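PDB 2QSK: scytovirin from Scytonema varium, which acts as a sugar-binding lectin that inhibits HIV-1 fusion and infection, more strongly for T-tropic than for M-tropic strains. Local coordinates for residues T41-K44 against P45-G48; Y6-E10 against A11-G15. One frame throughout, in Å; residues are numbered along the deposited sequence.

Interaction 1 (T41-K44 against P45-G48)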
loop_
_atom_site.group_PDB
_atom_site.type_symbol
_atom_site.label_atom_id
_atom_site.label_comp_id
_atom_site.label_asym_id
_atom_site.label_seq_id
_atom_site.Cartn_x
_atom_site.Cartn_y
_atom_site.Cartn_z
ATOM N N THR A 41 7.272 7.993 -9.659
ATOM C CA THR A 41 6.546 6.764 -9.960
ATOM C C THR A 41 6.605 5.863 -8.733
ATOM O O THR A 41 7.676 5.576 -8.211
ATOM C CB THR A 41 7.144 6.047 -11.186
ATOM O OG1 THR A 41 7.016 6.914 -12.312
ATOM C CG2 THR A 41 6.432 4.724 -11.453
ATOM N N SER A 42 5.460 5.405 -8.260
ATOM C CA SER A 42 5.450 4.581 -7.055
ATOM C C SER A 42 6.195 3.263 -7.264
ATOM O O SER A 42 7.010 2.870 -6.419
ATOM C CB SER A 42 4.022 4.302 -6.611
ATOM O OG SER A 42 3.282 3.694 -7.640
ATOM N N ARG A 43 5.890 2.591 -8.367
ATOM C CA ARG A 43 6.434 1.256 -8.659
ATOM C C ARG A 43 6.021 0.916 -10.079
ATOM O O ARG A 43 5.068 1.480 -10.602
ATOM C CB ARG A 43 5.898 0.182 -7.681
ATOM C CG ARG A 43 4.391 0.049 -7.721
ATOM C CD ARG A 43 3.868 -0.864 -6.618
ATOM N NE ARG A 43 4.145 -0.350 -5.285
ATOM C CZ ARG A 43 3.457 0.629 -4.694
ATOM N NH1 ARG A 43 2.401 1.184 -5.289
ATOM N NH2 ARG A 43 3.851 1.090 -3.507
ATOM N N LYS A 44 6.717 -0.058 -10.665
ATOM C CA LYS A 44 6.405 -0.567 -12.002
ATOM C C LYS A 44 6.529 -2.089 -11.973
ATOM O O LYS A 44 7.601 -2.592 -11.653
ATOM C CB LYS A 44 7.379 -0.001 -13.047
ATOM C CG LYS A 44 7.875 1.418 -12.791
ATOM C CD LYS A 44 8.784 1.913 -13.916
ATOM C CE LYS A 44 9.224 3.352 -13.696
ATOM N NZ LYS A 44 9.808 3.576 -12.340
ATOM N N PRO A 45 5.433 -2.829 -12.264
ATOM C CA PRO A 45 4.063 -2.395 -12.534
ATOM C C PRO A 45 3.365 -1.932 -11.250
ATOM O O PRO A 45 3.778 -2.291 -10.134
ATOM C CB PRO A 45 3.396 -3.661 -13.067
ATOM C CG PRO A 45 4.096 -4.737 -12.378
ATOM C CD PRO A 45 5.530 -4.297 -12.300
ATOM N N ASP A 46 2.320 -1.130 -11.429
ATOM C CA ASP A 46 1.422 -0.723 -10.348
ATOM C C ASP A 46 -0.012 -1.024 -10.783
ATOM O O ASP A 46 -0.447 -0.527 -11.815
ATOM C CB ASP A 46 1.558 0.771 -10.074
ATOM C CG ASP A 46 0.860 1.202 -8.790
ATOM O OD1 ASP A 46 0.941 0.471 -7.783
ATOM O OD2 ASP A 46 0.240 2.289 -8.777
ATOM N N PRO A 47 -0.752 -1.848 -10.029
ATOM C CA PRO A 47 -0.315 -2.534 -8.832
ATOM C C PRO A 47 0.780 -3.563 -9.122
ATOM O O PRO A 47 0.960 -4.029 -10.252
ATOM C CB PRO A 47 -1.596 -3.208 -8.324
ATOM C CG PRO A 47 -2.457 -3.330 -9.505
ATOM C CD PRO A 47 -2.153 -2.156 -10.357
ATOM N N GLY A 48 1.536 -3.898 -8.085
ATOM C CA GLY A 48 2.595 -4.898 -8.237
ATOM C C GLY A 48 2.000 -6.298 -8.277
ATOM O O GLY A 48 0.827 -6.489 -7.954
#
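R43 lays its CG and CD methylenes over the backbone carbonyl of P45 and the carboxylate of D46, with CG 3.4 Å from P45 O and CD 3.4 Å from D46 OD1. The fold that brings them together is a type VIb turn, R43-K44-P45-D46, with a cis peptide bond before P45. A second turn of the same type, P45 to G48, follows at once with cis P47. Proline suits both bends because its ring narrows the energy gap between cis and trans peptides. No backbone bond closes the first turn, although R43 CA and D46 CA are only 5.6 Å apart. Its ends are joined instead by a salt bridge, R43 NH1 to D46 OD1, 3.0 Å long and fairly straight at 161°. The bond lies in the guanidinium plane yet reaches OD1 from above the carboxylate, 49° out of that plane. A bend at chi3 (63°) turns the arginine head back toward D46, which it meets edge-on. The guanidinium is also tied into the body of the protein: NH1 has its stronger partner in D27, and NE donates to the carbonyl of P4. D27 and D46 thus share NH1 and help fix the rotation of the head. S42, small enough for its buried place, hydrogen-bonds through OG a glycerol probably left from the crystallisation liquor, and its backbone pairs with A29. Across the turn S42 OG lies 3.5 Å from D46 OD2 without forming a bond, while the backbone of G48 passes beside the arginine chain, its N 4.1 Å from R43 CD.

Interaction 2 (Y6-E10 against A11-G15)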
loop_
_atom_site.group_PDB
_atom_site.type_symbol
_atom_site.label_atom_id
_atom_site.label_comp_id
_atom_site.label_asym_id
_atom_site.label_seq_id
_atom_site.Cartn_x
_atom_site.Cartn_y
_atom_site.Cartn_z
ATOM N N TYR A 6 7.224 0.158 -0.228
ATOM C CA TYR A 6 6.524 1.037 0.706
ATOM C C TYR A 6 5.123 1.308 0.153
ATOM O O TYR A 6 4.985 1.734 -0.995
ATOM C CB TYR A 6 7.273 2.355 0.865
ATOM C CG TYR A 6 6.594 3.271 1.864
ATOM C CD1 TYR A 6 6.583 2.958 3.222
ATOM C CD2 TYR A 6 5.934 4.426 1.446
ATOM C CE1 TYR A 6 5.943 3.762 4.137
ATOM C CE2 TYR A 6 5.324 5.253 2.367
ATOM C CZ TYR A 6 5.311 4.915 3.701
ATOM O OH TYR A 6 4.688 5.704 4.654
ATOM N N CYS A 7 4.084 1.056 0.963
ATOM C CA CYS A 7 2.703 1.226 0.510
ATOM C C CYS A 7 2.007 2.308 1.311
ATOM O O CYS A 7 1.978 2.255 2.541
ATOM C CB CYS A 7 1.911 -0.067 0.603
ATOM S SG CYS A 7 2.322 -1.315 -0.626
ATOM N N TRP A 8 1.422 3.273 0.618
ATOM C CA TRP A 8 0.713 4.379 1.254
ATOM C C TRP A 8 -0.404 4.842 0.329
ATOM O O TRP A 8 -0.189 5.003 -0.871
ATOM C CB TRP A 8 1.689 5.525 1.548
ATOM C CG TRP A 8 1.048 6.655 2.275
ATOM C CD1 TRP A 8 0.517 7.786 1.723
ATOM C CD2 TRP A 8 0.838 6.767 3.686
ATOM N NE1 TRP A 8 0.003 8.591 2.689
ATOM C CE2 TRP A 8 0.175 7.994 3.904
ATOM C CE3 TRP A 8 1.127 5.950 4.785
ATOM C CZ2 TRP A 8 -0.194 8.429 5.178
ATOM C CZ3 TRP A 8 0.761 6.388 6.050
ATOM C CH2 TRP A 8 0.103 7.617 6.233
ATOM N N ASN A 9 -1.588 5.053 0.892
ATOM C CA ASN A 9 -2.729 5.572 0.151
ATOM C C ASN A 9 -2.752 7.093 0.212
ATOM O O ASN A 9 -3.137 7.678 1.216
ATOM C CB ASN A 9 -4.024 4.997 0.716
ATOM C CG ASN A 9 -5.244 5.452 -0.059
ATOM O OD1 ASN A 9 -5.152 6.208 -1.024
ATOM N ND2 ASN A 9 -6.421 4.995 0.376
ATOM N N GLU A 10 -2.324 7.739 -0.874
ATOM C CA GLU A 10 -2.229 9.191 -0.913
ATOM C C GLU A 10 -3.593 9.898 -0.945
ATOM O O GLU A 10 -3.649 11.116 -0.775
ATOM C CB GLU A 10 -1.433 9.632 -2.131
ATOM C CG GLU A 10 0.027 9.180 -2.122
ATOM C CD GLU A 10 0.809 9.588 -3.360
ATOM O OE1 GLU A 10 0.325 10.488 -4.111
ATOM O OE2 GLU A 10 1.909 9.019 -3.591
ATOM N N ALA A 11 -4.676 9.165 -1.205
ATOM C CA ALA A 11 -5.984 9.807 -1.374
ATOM C C ALA A 11 -6.412 10.541 -0.127
ATOM O O ALA A 11 -7.144 11.537 -0.227
ATOM C CB ALA A 11 -7.031 8.790 -1.763
ATOM N N ASN A 12 -6.002 10.038 1.032
ATOM C CA ASN A 12 -6.476 10.536 2.314
ATOM C C ASN A 12 -5.503 11.495 2.990
ATOM O O ASN A 12 -5.645 11.790 4.175
ATOM C CB ASN A 12 -6.813 9.338 3.234
ATOM C CG ASN A 12 -7.865 8.449 2.631
ATOM O OD1 ASN A 12 -8.811 8.948 2.032
ATOM N ND2 ASN A 12 -7.702 7.136 2.757
ATOM N N ASN A 13 -4.528 12.031 2.241
ATOM C CA ASN A 13 -3.495 12.826 2.857
ATOM C C ASN A 13 -4.016 14.148 3.410
ATOM O O ASN A 13 -4.993 14.720 2.901
ATOM C CB ASN A 13 -2.378 13.126 1.854
ATOM C CG ASN A 13 -1.481 11.935 1.602
ATOM O OD1 ASN A 13 -1.665 10.862 2.176
ATOM N ND2 ASN A 13 -0.489 12.117 0.730
ATOM N N PRO A 14 -3.329 14.675 4.431
ATOM C CA PRO A 14 -3.679 16.000 4.927
ATOM C C PRO A 14 -3.543 17.028 3.819
ATOM O O PRO A 14 -2.539 17.036 3.082
ATOM C CB PRO A 14 -2.644 16.260 6.035
ATOM C CG PRO A 14 -2.070 14.965 6.363
ATOM C CD PRO A 14 -2.193 14.095 5.167
ATOM N N GLY A 15 -4.546 17.888 3.696
ATOM C CA GLY A 15 -4.560 18.920 2.682
ATOM C C GLY A 15 -5.134 18.511 1.354
ATOM O O GLY A 15 -5.329 19.381 0.487
HETATM O O HOH W 1 -3.416 9.224 3.583
#
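The W8 indole is met at its edge by the amide of N13, whose OD1 lies close to the ring plane; the amide is turned 42° from the indole. NE1 donates to N13 OD1 over 2.9 Å, nearly straight at 164°, and arrives in the carbonyl plane on a lone pair. A tryptophan suits this place because its single N-H sits on the rim of a broad, rigid ring and can be aimed at one acceptor. N13 OD1 takes a second hydrogen from a water, 2.8 Å away, which also donates to N9 O and so bridges the two residues. The other end of the amide, N13 ND2, serves the carbonyls of R19 and Q25. An asparagine, with an acceptor and a donor on one flat group, can thus join the indole to a more distant loop, and these bonds fix which way round the amide sits. Between W8 and N13 the chain makes two linked turns. N9 forms an Asx turn, its OD1 accepting from A11 N at 3.0 Å, with the donor well above the amide plane. N9 CG stands anti to the backbone N (chi1 -177°), which carries the amide forward along the chain toward A11. Overlapping it is a type I beta turn from E10 to N13, closed by a rather long bond from N13 N to E10 O, 3.3 Å. A11, with only a methyl group, packs that CB 3.3 Å from N9 OD1. The extended E10 chain carries its buried carboxylate to other loops, OE1 accepting from N18 ND2 and OE2 pairing with R30 NE and the backbone N of D27.

How the interactions relate
From the N terminus the chain first passes through interaction 2, where residues 9-13, within 6-15, form a compact pair of turns ahead of strand 31-32. It then runs through the hairpin of strands 31-32 and 38-39 and makes the cis-proline bends of interaction 1 on the way to strand 79-80. The two contacts follow in series, neither nesting nor crossing, with centres about 15 Å apart. They nevertheless meet in space: R43 NH2 lies 2.8 Å from Y6 O. D27 joins them as well, its carboxylate serving both W8 N and R43. The disulfide C7-C55 further fastens segment 6-10 to the chain beyond 45-48.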